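Separin (Saccharomyces cerevisiae, PDB 5U1T) acts as the caspase-like cysteine protease that cleaves the MCD1/SCC1 subunit of cohesin at the onset of anaphase, allowing sister chromatids to separate. Local coordinates at residues T672-L675 / S676-K679; L718-N722 / N723-L727. All blocks are in the same frame, centred on the assembly; numbering follows the deposited sequence.

Contact 1 (T672-L675 / S676-K679)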
loop_
_atom_site.group_PDB
_atom_site.type_symbol
_atom_site.label_atom_id
_atom_site.label_comp_id
_atom_site.label_asym_id
_atom_site.label_seq_id
_atom_site.Cartn_x
_atom_site.Cartn_y
_atom_site.Cartn_z
ATOM N N THR A 672 15.242 -7.143 -19.954
ATOM C CA THR A 672 16.579 -7.093 -19.358
ATOM C C THR A 672 16.778 -7.899 -18.058
ATOM O O THR A 672 17.875 -7.891 -17.491
ATOM C CB THR A 672 16.986 -5.635 -19.067
ATOM O OG1 THR A 672 16.101 -5.076 -18.091
ATOM C CG2 THR A 672 16.936 -4.795 -20.340
ATOM N N MET A 673 15.739 -8.592 -17.588
ATOM C CA MET A 673 15.841 -9.359 -16.342
ATOM C C MET A 673 15.001 -10.623 -16.350
ATOM O O MET A 673 13.802 -10.567 -16.626
ATOM C CB MET A 673 15.430 -8.494 -15.152
ATOM C CG MET A 673 15.219 -9.267 -13.834
ATOM S SD MET A 673 13.461 -9.537 -13.459
ATOM C CE MET A 673 13.504 -9.485 -11.663
ATOM N N ASN A 674 15.629 -11.754 -16.025
ATOM C CA ASN A 674 14.919 -13.025 -16.005
ATOM C C ASN A 674 14.394 -13.295 -14.599
ATOM O O ASN A 674 15.011 -12.905 -13.614
ATOM C CB ASN A 674 15.807 -14.170 -16.533
ATOM C CG ASN A 674 16.656 -14.827 -15.457
ATOM O OD1 ASN A 674 17.131 -14.174 -14.530
ATOM N ND2 ASN A 674 16.869 -16.137 -15.594
ATOM N N LEU A 675 13.218 -13.914 -14.527
ATOM C CA LEU A 675 12.520 -14.131 -13.264
ATOM C C LEU A 675 12.880 -15.471 -12.657
ATOM O O LEU A 675 12.930 -15.613 -11.436
ATOM C CB LEU A 675 11.010 -14.058 -13.461
ATOM C CG LEU A 675 10.371 -12.710 -13.779
ATOM C CD1 LEU A 675 8.922 -12.932 -14.152
ATOM C CD2 LEU A 675 10.472 -11.755 -12.606
ATOM N N SER A 676 13.135 -16.454 -13.511
ATOM C CA SER A 676 13.409 -17.793 -13.027
ATOM C C SER A 676 14.592 -17.814 -12.080
ATOM O O SER A 676 14.682 -18.694 -11.227
ATOM C CB SER A 676 13.665 -18.748 -14.188
ATOM O OG SER A 676 12.523 -18.843 -15.021
ATOM N N THR A 677 15.508 -16.858 -12.222
ATOM C CA THR A 677 16.680 -16.840 -11.347
ATOM C C THR A 677 16.676 -15.663 -10.390
ATOM O O THR A 677 17.477 -15.633 -9.453
ATOM C CB THR A 677 18.020 -16.805 -12.136
ATOM O OG1 THR A 677 18.171 -15.534 -12.788
ATOM C CG2 THR A 677 18.090 -17.944 -13.166
ATOM N N ALA A 678 15.798 -14.690 -10.622
ATOM C CA ALA A 678 15.717 -13.544 -9.722
ATOM C C ALA A 678 15.275 -14.001 -8.332
ATOM O O ALA A 678 14.354 -14.809 -8.210
ATOM C CB ALA A 678 14.767 -12.501 -10.265
ATOM N N LYS A 679 15.934 -13.511 -7.287
ATOM C CA LYS A 679 15.499 -13.848 -5.939
ATOM C C LYS A 679 14.145 -13.209 -5.706
ATOM O O LYS A 679 13.776 -12.263 -6.407
ATOM C CB LYS A 679 16.499 -13.385 -4.877
ATOM C CG LYS A 679 16.365 -14.142 -3.553
ATOM C CD LYS A 679 17.089 -13.424 -2.414
ATOM C CE LYS A 679 16.382 -12.107 -2.058
ATOM N NZ LYS A 679 14.943 -12.347 -1.747
#

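Contact 2 (L718-N722 / N723-L727)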
loop_
_atom_site.group_PDB
_atom_site.type_symbol
_atom_site.label_atom_id
_atom_site.label_comp_id
_atom_site.label_asym_id
_atom_site.label_seq_id
_atom_site.Cartn_x
_atom_site.Cartn_y
_atom_site.Cartn_z
ATOM N N LEU A 718 5.283 -15.868 -6.045
ATOM C CA LEU A 718 4.757 -14.505 -6.047
ATOM C C LEU A 718 3.296 -14.540 -5.660
ATOM O O LEU A 718 2.694 -13.520 -5.345
ATOM C CB LEU A 718 4.910 -13.838 -7.417
ATOM C CG LEU A 718 6.301 -13.436 -7.890
ATOM C CD1 LEU A 718 6.208 -12.672 -9.190
ATOM C CD2 LEU A 718 6.995 -12.614 -6.820
ATOM N N PHE A 719 2.733 -15.741 -5.688
ATOM C CA PHE A 719 1.310 -15.923 -5.476
ATOM C C PHE A 719 1.043 -16.950 -4.389
ATOM O O PHE A 719 -0.009 -17.587 -4.376
ATOM C CB PHE A 719 0.644 -16.341 -6.781
ATOM C CG PHE A 719 0.942 -15.417 -7.932
ATOM C CD1 PHE A 719 2.065 -15.612 -8.729
ATOM C CD2 PHE A 719 0.110 -14.345 -8.209
ATOM C CE1 PHE A 719 2.348 -14.755 -9.777
ATOM C CE2 PHE A 719 0.384 -13.495 -9.260
ATOM C CZ PHE A 719 1.507 -13.700 -10.042
ATOM N N ASP A 720 2.003 -17.115 -3.480
ATOM C CA ASP A 720 1.833 -18.041 -2.371
ATOM C C ASP A 720 1.339 -17.306 -1.142
ATOM O O ASP A 720 2.069 -17.126 -0.172
ATOM C CB ASP A 720 3.132 -18.760 -2.056
ATOM C CG ASP A 720 2.941 -19.871 -1.055
ATOM O OD1 ASP A 720 1.780 -20.312 -0.871
ATOM O OD2 ASP A 720 3.951 -20.304 -0.466
ATOM N N ILE A 721 0.078 -16.897 -1.197
ATOM C CA ILE A 721 -0.511 -16.089 -0.144
ATOM C C ILE A 721 -0.829 -16.917 1.096
ATOM O O ILE A 721 -1.204 -16.370 2.134
ATOM C CB ILE A 721 -1.784 -15.381 -0.640
ATOM C CG1 ILE A 721 -2.680 -16.354 -1.404
ATOM C CG2 ILE A 721 -1.414 -14.228 -1.537
ATOM C CD1 ILE A 721 -3.870 -16.837 -0.620
ATOM N N ASN A 722 -0.678 -18.235 0.983
ATOM C CA ASN A 722 -0.801 -19.115 2.140
ATOM C C ASN A 722 0.561 -19.444 2.748
ATOM O O ASN A 722 0.642 -20.192 3.719
ATOM C CB ASN A 722 -1.532 -20.404 1.758
ATOM C CG ASN A 722 -3.031 -20.206 1.647
ATOM O OD1 ASN A 722 -3.566 -19.173 2.046
ATOM N ND2 ASN A 722 -3.718 -21.204 1.114
ATOM N N ASN A 723 1.616 -18.873 2.165
ATOM C CA ASN A 723 3.015 -19.137 2.539
ATOM C C ASN A 723 3.367 -20.601 2.802
ATOM O O ASN A 723 3.937 -20.936 3.840
ATOM C CB ASN A 723 3.405 -18.317 3.768
ATOM C CG ASN A 723 4.896 -18.052 3.834
ATOM O OD1 ASN A 723 5.633 -18.363 2.898
ATOM N ND2 ASN A 723 5.350 -17.469 4.936
ATOM N N ASP A 724 3.049 -21.472 1.854
ATOM C CA ASP A 724 3.399 -22.870 1.984
ATOM C C ASP A 724 4.906 -23.074 1.918
ATOM O O ASP A 724 5.433 -23.949 2.606
ATOM C CB ASP A 724 2.686 -23.676 0.918
ATOM C CG ASP A 724 1.196 -23.456 0.956
ATOM O OD1 ASP A 724 0.720 -22.962 2.005
ATOM O OD2 ASP A 724 0.508 -23.764 -0.047
ATOM N N HIS A 725 5.607 -22.255 1.131
ATOM C CA HIS A 725 7.072 -22.359 1.033
ATOM C C HIS A 725 7.749 -21.738 2.239
ATOM O O HIS A 725 8.979 -21.683 2.320
ATOM C CB HIS A 725 7.591 -21.692 -0.238
ATOM C CG HIS A 725 6.885 -22.135 -1.482
ATOM N ND1 HIS A 725 7.065 -23.387 -2.038
ATOM C CD2 HIS A 725 5.997 -21.490 -2.281
ATOM C CE1 HIS A 725 6.320 -23.494 -3.125
ATOM N NE2 HIS A 725 5.657 -22.359 -3.291
ATOM N N ASN A 726 6.921 -21.274 3.166
ATOM C CA ASN A 726 7.360 -20.618 4.392
ATOM C C ASN A 726 8.519 -19.641 4.216
ATOM O O ASN A 726 9.624 -19.896 4.677
ATOM C CB ASN A 726 7.732 -21.665 5.450
ATOM C CG ASN A 726 7.185 -21.301 6.827
ATOM O OD1 ASN A 726 7.884 -20.690 7.652
ATOM N ND2 ASN A 726 5.905 -21.635 7.064
ATOM N N LEU A 727 8.256 -18.523 3.550
ATOM C CA LEU A 727 9.258 -17.474 3.397
ATOM C C LEU A 727 9.427 -16.744 4.720
ATOM O O LEU A 727 8.575 -16.862 5.595
ATOM C CB LEU A 727 8.848 -16.492 2.292
ATOM C CG LEU A 727 8.516 -17.089 0.925
ATOM C CD1 LEU A 727 8.276 -15.991 -0.092
ATOM C CD2 LEU A 727 9.617 -18.024 0.459
#

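Contact 1 (T672-L675 / S676-K679)
Leu675 O and Ala678 N face each other across a tight reversal of the chain, 3.1 Å apart, in a weak hydrogen bond bent to an N-H...O angle of 126°. Ser676 and Thr677 occupy the two corner positions with backbone angles close to those of a type I beta turn. The turn lies in the linker between helix 659-672 and helix 680-689; Lys679, next after it, is the N-cap residue of the second helix. Asn674, one residue ahead of the turn, sends its side chain across that of Thr677 at about a right angle. Thr677 OG1 is the donor to Asn674 OD1, but the modelled separation of 2.4 Å is very short, so the geometry of this bond is doubtful. Asn674 CG sits between its backbone N and carbonyl carbon (chi1 88°), which swings the amide forward over the turn, and the methyl CG2 of Thr677 lies near Asn674 ND2, at 3.3 Å. Ala678 points back toward 672-675: its CB rests 3.4 Å from Asn674 O and meets the methyl CE of Met673 at 3.6 Å. The Met673 side chain kinks twice on its way, which brings this terminal methyl to Ala678. Leu675 turns its branched end the other way, onto Ala683 and His686 of helix 680-689 and Leu711 and Met714 of helix 700-714. The ammonium of Lys715 bonds to both Leu675 O and Ala678 O, so the weak turn bond is supplemented by a cation that binds two carbonyls of the turn and probably stabilises its shape.

Contact 2 (L718-N722 / N723-L727)
Asp720 turns its carboxylate over the following loop and meets the backbone N-H groups of Asp724 and His725. CG stands anti to the backbone N (chi1 -171°), which carries both oxygens forward. OD2 takes His725 N at 3.0 Å in a nearly straight bond, met almost along its C-O axis, and OD1 takes Asp724 N in a weaker one of 3.2 Å. The imidazole of His725 crosses the carboxylate obliquely, the two planes 75° apart, with CD2 as the ring atom nearest OD2; the same side chain also touches Glu717. The carboxylate of Asp724 lies to another side, its OD2 3.8 Å from Asp720 OD1, a like-charge neighbour. The backbone here forms two consecutive type I beta turns that share Asn723: Asp720 O accepts Asn723 N at 3.0 Å, and Asn723 O accepts Asn726 N. The Asn723 amide faces the other way and pairs with the backbone of Leu727, OD1 taking its N at 2.7 Å and ND2 giving a weak bond to its O. Replacing Asp720 by an alanine removes the carboxylate, and the N-H groups of Asp724 and His725 would probably lose their acceptor, leaving the two turns less firmly tied. Two N-H donors may partly offset the repulsion between Asp720 and Asp724; side-chain oxygens of Asp720 and Asn723 thus add to the backbone bonds of the two turns.

In the fold
Contacts 1 and 2 are successive surface turns in a largely helical part of the chain, their centres 18 Å apart and their nearest atoms about 6 Å apart, without touching. Contact 1 leads into helix 680-689; contact 2 follows helix 700-714 and leads to helix 729-752. Those first two helices join them: Leu711 is touched by Leu675 from 672-679 and by Leu718 from 718-727, while helix 680-689 also receives Leu718 on Leu684 and Leu727 on Ile680. Lys715 lies in the linker between helix 700-714 and contact 2. Both contacts lie away from the probable catalytic Cys1497, and neither touches the other protein chain of the assembly.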